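Local coordinates for DltD domain-containing protein (Beauveria bassiana, PDB 7D78), which is a thioesterase of the polyketide transferase af380 family that probably acts as a polyketide cyclase, closing medium-ring lactones, at residues P58-V63 and N232-Q237; E73-Q78 and A311-I316; R88-S93 and P97-D102. All blocks are in the same frame, centred on the assembly; numbering follows the deposited sequence. Where two conformers were deposited one is given.

Contact 1: residues P58-V63 and N232-Q237; sequences PGFNCV and NKIALQ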
# COMPACT_ATOMS: atom_id res chain seq x y z
N PRO A 58 -1.41 19.06 2.36
CA PRO A 58 -1.98 19.26 3.70
C PRO A 58 -1.98 17.98 4.53
O PRO A 58 -1.70 16.88 4.07
CB PRO A 58 -3.42 19.71 3.42
CG PRO A 58 -3.46 20.07 1.97
CD PRO A 58 -2.43 19.19 1.31
N GLY A 59 -2.35 18.16 5.80
CA GLY A 59 -2.45 17.06 6.74
C GLY A 59 -3.70 16.22 6.56
O GLY A 59 -4.46 16.34 5.60
N PHE A 60 -3.92 15.34 7.55
CA PHE A 60 -4.90 14.27 7.50
C PHE A 60 -6.32 14.80 7.36
O PHE A 60 -6.84 15.43 8.28
CB PHE A 60 -4.75 13.40 8.75
CG PHE A 60 -5.57 12.14 8.75
CD1 PHE A 60 -5.17 11.03 8.02
CD2 PHE A 60 -6.71 12.05 9.54
CE1 PHE A 60 -5.91 9.85 8.05
CE2 PHE A 60 -7.45 10.87 9.58
CZ PHE A 60 -7.05 9.77 8.83
N ASN A 61 -6.94 14.58 6.20
CA ASN A 61 -8.30 15.04 5.89
C ASN A 61 -8.41 16.56 5.85
O ASN A 61 -9.53 17.08 5.85
CB ASN A 61 -9.34 14.49 6.88
CG ASN A 61 -10.72 14.32 6.24
OD1 ASN A 61 -10.82 13.97 5.06
ND2 ASN A 61 -11.78 14.58 7.01
N CYS A 62 -7.29 17.28 5.83
CA CYS A 62 -7.33 18.74 5.80
C CYS A 62 -7.48 19.26 4.38
O CYS A 62 -7.08 18.60 3.41
CB CYS A 62 -6.07 19.33 6.43
SG CYS A 62 -5.92 18.84 8.16
N VAL A 63 -8.06 20.46 4.26
CA VAL A 63 -8.23 21.11 2.98
C VAL A 63 -7.17 22.19 2.84
O VAL A 63 -6.59 22.67 3.82
CB VAL A 63 -9.66 21.68 2.77
CG1 VAL A 63 -10.69 20.53 2.71
CG2 VAL A 63 -10.04 22.69 3.86
N ASN A 232 -15.93 17.09 7.89
CA ASN A 232 -15.30 16.58 9.10
C ASN A 232 -15.66 15.11 9.31
O ASN A 232 -16.22 14.69 10.33
CB ASN A 232 -15.68 17.44 10.31
CG ASN A 232 -14.94 17.04 11.57
OD1 ASN A 232 -13.85 16.47 11.51
ND2 ASN A 232 -15.51 17.36 12.72
N LYS A 233 -15.32 14.31 8.31
CA LYS A 233 -15.60 12.88 8.34
C LYS A 233 -14.60 12.18 7.44
O LYS A 233 -14.10 12.77 6.48
CB LYS A 233 -17.03 12.57 7.87
CG LYS A 233 -17.35 13.07 6.44
CD LYS A 233 -18.78 12.69 6.00
CE LYS A 233 -19.03 13.13 4.54
NZ LYS A 233 -20.39 12.74 4.03
N ILE A 234 -14.29 10.91 7.77
CA ILE A 234 -13.49 10.06 6.90
C ILE A 234 -14.21 8.74 6.71
O ILE A 234 -15.03 8.32 7.53
CB ILE A 234 -12.07 9.81 7.45
CG1 ILE A 234 -12.15 9.15 8.85
CG2 ILE A 234 -11.25 11.10 7.47
CD1 ILE A 234 -10.82 8.58 9.36
N ALA A 235 -13.88 8.06 5.61
CA ALA A 235 -14.28 6.67 5.45
C ALA A 235 -13.51 5.80 6.43
O ALA A 235 -12.29 5.92 6.54
CB ALA A 235 -14.03 6.20 4.02
N LEU A 236 -14.22 4.92 7.14
CA LEU A 236 -13.55 3.96 8.02
C LEU A 236 -12.46 3.18 7.29
O LEU A 236 -11.43 2.84 7.88
CB LEU A 236 -14.58 3.00 8.63
CG LEU A 236 -14.05 2.05 9.72
CD1 LEU A 236 -14.02 2.74 11.12
CD2 LEU A 236 -14.90 0.79 9.77
N GLN A 237 -12.66 2.89 5.99
CA GLN A 237 -11.67 2.09 5.26
C GLN A 237 -10.31 2.77 5.18
O GLN A 237 -9.33 2.11 4.84
CB GLN A 237 -12.18 1.79 3.85
CG GLN A 237 -13.30 0.74 3.81
CD GLN A 237 -12.91 -0.57 4.50
OE1 GLN A 237 -11.77 -1.03 4.38
NE2 GLN A 237 -13.86 -1.19 5.20
O HOH W 1 -11.84 16.06 9.65
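The loop that follows strand 51-57 of the alpha/beta hydrolase sheet meets strand 234-235 and the residues leading into it, F60 and N61 facing K233 and I234. N61 makes the polar link of the contact. Its ND2 donates to K233 O over 3.0 Å, but the bond is bent, with an N-H...O angle of 132°, and the donor stands above the carbonyl plane. The same nitrogen donates to water 1, which donates a hydrogen bond to N232 OD1, in the loop just before the strand. At the other end of the amide, OD1 accepts from N99 ND2; the flat group is thereby fixed in rotation. I234 packs CG2 against this amide, 3.5 Å from N61 CG, while its other branch ends in CD1 at the edge of the F60 ring, 4.0 Å from CZ. With CG anti to the backbone N (chi1 -172°), the F60 ring brings its CZ edge to that methyl. F60 N hydrogen-bonds a glycerol, probably from the crystallisation liquor, and the F60 ring packs edge-to-face with F135. Such a loop, with the F60 side chain near a presumed Ser-His-Asp triad, is consistent with the oxyanion-hole region of an alpha/beta hydrolase.

Contact 2: residues E73-Q78 and A311-I316; sequences ETFQSQ and AMTEFI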
# COMPACT_ATOMS: atom_id res chain seq x y z
N GLU A 73 1.69 32.42 0.54
CA GLU A 73 1.89 33.83 0.21
C GLU A 73 3.33 34.26 0.51
O GLU A 73 3.94 34.99 -0.28
CB GLU A 73 0.91 34.70 1.00
CG GLU A 73 -0.55 34.43 0.66
CD GLU A 73 -1.51 35.23 1.53
OE1 GLU A 73 -1.05 36.15 2.24
OE2 GLU A 73 -2.72 34.93 1.50
N THR A 74 3.89 33.81 1.64
CA THR A 74 5.28 34.12 1.95
C THR A 74 6.22 33.47 0.94
O THR A 74 7.15 34.12 0.45
CB THR A 74 5.62 33.65 3.37
OG1 THR A 74 4.81 34.36 4.31
CG2 THR A 74 7.10 33.91 3.69
N PHE A 75 5.99 32.19 0.63
CA PHE A 75 6.80 31.52 -0.38
C PHE A 75 6.75 32.29 -1.70
O PHE A 75 7.78 32.54 -2.32
CB PHE A 75 6.32 30.09 -0.58
CG PHE A 75 6.71 29.13 0.52
CD1 PHE A 75 7.72 29.44 1.41
CD2 PHE A 75 6.06 27.91 0.65
CE1 PHE A 75 8.09 28.55 2.42
CE2 PHE A 75 6.41 27.01 1.66
CZ PHE A 75 7.42 27.33 2.55
N GLN A 76 5.55 32.68 -2.12
CA GLN A 76 5.40 33.42 -3.37
C GLN A 76 6.16 34.74 -3.33
O GLN A 76 6.78 35.13 -4.32
CB GLN A 76 3.92 33.66 -3.64
CG GLN A 76 3.65 34.43 -4.90
CD GLN A 76 2.19 34.81 -5.01
OE1 GLN A 76 1.58 35.25 -4.04
NE2 GLN A 76 1.63 34.63 -6.19
N SER A 77 6.10 35.46 -2.21
CA SER A 77 6.78 36.75 -2.13
C SER A 77 8.29 36.59 -2.11
O SER A 77 9.00 37.57 -2.37
CB SER A 77 6.32 37.52 -0.90
OG SER A 77 6.84 36.94 0.28
N GLN A 78 8.80 35.41 -1.79
CA GLN A 78 10.23 35.15 -1.83
C GLN A 78 10.66 34.47 -3.13
O GLN A 78 11.80 34.00 -3.23
CB GLN A 78 10.65 34.32 -0.61
CG GLN A 78 10.49 35.11 0.69
CD GLN A 78 11.05 34.38 1.90
OE1 GLN A 78 11.97 33.57 1.78
NE2 GLN A 78 10.51 34.69 3.07
N ALA A 311 13.49 29.80 7.58
CA ALA A 311 14.42 28.68 7.58
C ALA A 311 14.13 27.70 6.46
O ALA A 311 15.05 27.10 5.89
CB ALA A 311 14.39 27.97 8.93
N MET A 312 12.85 27.52 6.12
CA MET A 312 12.48 26.63 5.02
C MET A 312 12.98 27.16 3.69
O MET A 312 13.64 26.44 2.93
CB MET A 312 10.97 26.43 4.99
CG MET A 312 10.40 25.77 6.22
SD MET A 312 8.59 25.79 6.23
CE MET A 312 8.30 24.80 7.66
N THR A 313 12.68 28.43 3.38
CA THR A 313 13.10 28.99 2.11
C THR A 313 14.61 29.05 1.99
O THR A 313 15.15 28.92 0.89
CB THR A 313 12.52 30.39 1.91
OG1 THR A 313 12.83 31.20 3.04
CG2 THR A 313 11.03 30.29 1.75
N GLU A 314 15.31 29.26 3.11
CA GLU A 314 16.77 29.22 3.08
C GLU A 314 17.26 27.83 2.73
O GLU A 314 18.13 27.67 1.87
CB GLU A 314 17.34 29.69 4.43
CG GLU A 314 18.86 29.70 4.48
CD GLU A 314 19.41 29.68 5.91
OE1 GLU A 314 20.63 29.88 6.08
OE2 GLU A 314 18.62 29.47 6.86
N PHE A 315 16.69 26.80 3.37
CA PHE A 315 17.09 25.42 3.07
C PHE A 315 16.81 25.07 1.61
O PHE A 315 17.64 24.44 0.94
CB PHE A 315 16.38 24.45 4.01
CG PHE A 315 16.71 23.00 3.76
CD1 PHE A 315 17.81 22.41 4.37
CD2 PHE A 315 15.92 22.22 2.92
CE1 PHE A 315 18.13 21.08 4.15
CE2 PHE A 315 16.23 20.88 2.68
CZ PHE A 315 17.33 20.31 3.30
N ILE A 316 15.65 25.46 1.10
CA ILE A 316 15.32 25.17 -0.29
C ILE A 316 16.27 25.92 -1.23
O ILE A 316 16.80 25.35 -2.19
CB ILE A 316 13.85 25.52 -0.57
CG1 ILE A 316 12.94 24.67 0.33
CG2 ILE A 316 13.51 25.29 -2.03
CD1 ILE A 316 11.47 25.06 0.30
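F75 and T313 form the dense part of this contact, where helix 68-77 lies beside helix 305-319. The methyl CG2 of T313 approaches the phenyl ring obliquely, 3.4 Å from F75 CD1 and nearly as close to CE1. M312 reaches the same ring from another quarter: its SD lies near the ring plane, 4.2 Å from F75 CZ and 5.5 Å from the ring centroid, a Met-aromatic contact made at the edge. A chi2 of 172° holds the M312 sulfur extended from the backbone, at that edge. Further inward, F75 packs edge-to-face with W131 and also touches I54 and M56, so the ring fills the angle between helix 305-319 and the sheet. This is the layered construction of the alpha/beta hydrolase fold, in which helices distant in sequence lie side by side on one face of a mainly parallel sheet; here M312 also rests on L260 and V262, and I316 on I54. The outer part is thinner and polar. Past the end of helix 68-77, Q78 extends its side chain across T313 at about a right angle, bringing OE1 within 2.8 Å of T313 OG1. T313 OG1 also hydrogen-bonds D310 O. D310 takes the other end of the amide as well, its OD1 accepting from Q78 NE2. On the solvent side, S77, exposed, bonds its OG to T74 O of its own turn, at 2.8 Å, while E73 and E314 are exposed too.

Contact 3: residues R88-S93 and P97-D102; sequences RSIGDS and PKNLID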
# COMPACT_ATOMS: atom_id res chain seq x y z
N ARG A 88 -6.69 13.64 -3.14
CA ARG A 88 -7.76 12.80 -3.67
C ARG A 88 -8.87 12.55 -2.66
O ARG A 88 -8.60 12.21 -1.50
CB ARG A 88 -7.15 11.47 -4.12
CG ARG A 88 -8.19 10.48 -4.68
CD ARG A 88 -7.53 9.16 -5.00
NE ARG A 88 -6.58 9.29 -6.10
CZ ARG A 88 -6.79 8.82 -7.32
NH1 ARG A 88 -7.92 8.20 -7.60
NH2 ARG A 88 -5.87 8.97 -8.26
N SER A 89 -10.12 12.75 -3.10
CA SER A 89 -11.37 12.51 -2.38
C SER A 89 -11.63 13.52 -1.26
O SER A 89 -12.55 13.31 -0.46
CB SER A 89 -11.45 11.08 -1.80
OG SER A 89 -10.81 11.02 -0.54
N ILE A 90 -10.87 14.62 -1.21
CA ILE A 90 -10.96 15.63 -0.17
C ILE A 90 -11.28 16.98 -0.81
O ILE A 90 -10.75 17.31 -1.87
CB ILE A 90 -9.64 15.71 0.63
CG1 ILE A 90 -9.39 14.39 1.36
CG2 ILE A 90 -9.63 16.92 1.57
CD1 ILE A 90 -8.00 14.27 1.96
N GLY A 91 -12.15 17.75 -0.16
CA GLY A 91 -12.32 19.15 -0.54
C GLY A 91 -12.80 19.27 -1.96
O GLY A 91 -13.78 18.63 -2.37
N ASP A 92 -12.10 20.09 -2.75
CA ASP A 92 -12.51 20.40 -4.11
C ASP A 92 -12.13 19.32 -5.11
O ASP A 92 -12.57 19.39 -6.27
CB ASP A 92 -11.88 21.74 -4.57
CG ASP A 92 -12.50 22.97 -3.89
OD1 ASP A 92 -13.63 22.88 -3.36
OD2 ASP A 92 -11.85 24.04 -3.90
N SER A 93 -11.34 18.32 -4.72
CA SER A 93 -10.78 17.39 -5.69
C SER A 93 -11.69 16.19 -5.94
O SER A 93 -12.49 15.80 -5.09
CB SER A 93 -9.41 16.88 -5.22
OG SER A 93 -8.50 17.95 -5.15
N PRO A 97 -14.46 6.50 -2.91
CA PRO A 97 -15.34 7.20 -1.97
C PRO A 97 -14.73 8.46 -1.34
O PRO A 97 -13.51 8.60 -1.28
CB PRO A 97 -15.64 6.14 -0.89
CG PRO A 97 -14.68 5.07 -1.08
CD PRO A 97 -14.20 5.10 -2.51
N LYS A 98 -15.60 9.36 -0.91
CA LYS A 98 -15.16 10.65 -0.38
C LYS A 98 -14.44 10.47 0.95
O LYS A 98 -14.81 9.62 1.76
CB LYS A 98 -16.37 11.58 -0.21
CG LYS A 98 -17.08 11.88 -1.54
CD LYS A 98 -16.23 12.78 -2.39
CE LYS A 98 -16.63 12.72 -3.87
NZ LYS A 98 -15.71 13.57 -4.67
N ASN A 99 -13.38 11.26 1.14
CA ASN A 99 -12.58 11.26 2.37
C ASN A 99 -12.12 9.86 2.75
O ASN A 99 -12.13 9.47 3.92
CB ASN A 99 -13.35 11.90 3.53
CG ASN A 99 -13.90 13.25 3.14
OD1 ASN A 99 -15.02 13.35 2.63
ND2 ASN A 99 -13.09 14.30 3.33
N LEU A 100 -11.71 9.09 1.74
CA LEU A 100 -11.01 7.83 1.95
C LEU A 100 -9.52 8.15 1.79
O LEU A 100 -9.03 8.33 0.67
CB LEU A 100 -11.49 6.77 0.96
CG LEU A 100 -10.73 5.42 0.91
CD1 LEU A 100 -10.21 4.99 2.25
CD2 LEU A 100 -11.63 4.32 0.34
N ILE A 101 -8.80 8.21 2.89
CA ILE A 101 -7.43 8.70 2.87
C ILE A 101 -6.48 7.52 2.69
O ILE A 101 -6.25 6.74 3.63
CB ILE A 101 -7.11 9.51 4.13
CG1 ILE A 101 -7.87 10.83 4.09
CG2 ILE A 101 -5.62 9.77 4.24
CD1 ILE A 101 -8.10 11.45 5.43
N ASP A 102 -5.94 7.38 1.48
CA ASP A 102 -5.01 6.31 1.12
C ASP A 102 -3.66 7.00 0.93
O ASP A 102 -3.43 7.62 -0.12
CB ASP A 102 -5.45 5.59 -0.15
CG ASP A 102 -4.57 4.41 -0.49
OD1 ASP A 102 -3.48 4.25 0.10
OD2 ASP A 102 -4.97 3.61 -1.37
O HOH W 2 -6.78 10.66 -0.12
O HOH W 3 -13.48 17.29 2.40
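S89 points its side chain at the turn P97-L100, and the way its hydroxyl is turned organises the contact. OG sits between the backbone N and the carbonyl carbon (chi1 85°), donating to R88 O at 2.7 Å and accepting a weak bond from L100 N at 3.1 Å. The neighbouring carbonyl makes the firmer link: N99 N donates to S89 O over 2.7 Å, nearly straight at 162°. Beside this polar pair, CB of S89 lies 3.3 Å from P97 O. Among the larger side chains, I90 sends CD1 to I101 CG1, 4.0 Å away, and its CG1 comes within 4.2 Å of N99 ND2, the side chains crossing at a slant in both pairs. The N99 amide is bound at both ends: R231 NE donates to its OD1, while its ND2 donates a hydrogen bond to water 3, which accepts from G91 N as well. A second water joins R88 O to L100 O, the latter bond weak. Both segments belong to the connection between strand 81-86 and helix 103-118. R88 forms a salt bridge to D109 of that helix, D102 caps its N-terminus, and L100 and I101 pack against strand 234-235.

Overall arrangement
Along the chain the six segments come in the order 58-63, 73-78, 88-93, 97-102, 232-237 and 311-316, so contacts 1 and 2 interleave while contact 3 is a local closure within both spans. Contacts 1 and 3 are neighbours, with centres about 7 Å apart, meeting at N99, whose O probably accepts a hydrogen bond from A235 N. Contact 2 lies on the opposite side of the chain's centre, its centre about 27 Å from that of contact 1 and 28 Å from that of contact 3. Loops following strands 51-57 and 81-86 thus meet strand 234-235 of a small second sheet near the presumed catalytic region, whereas contact 2 packs two helices against the main sheet.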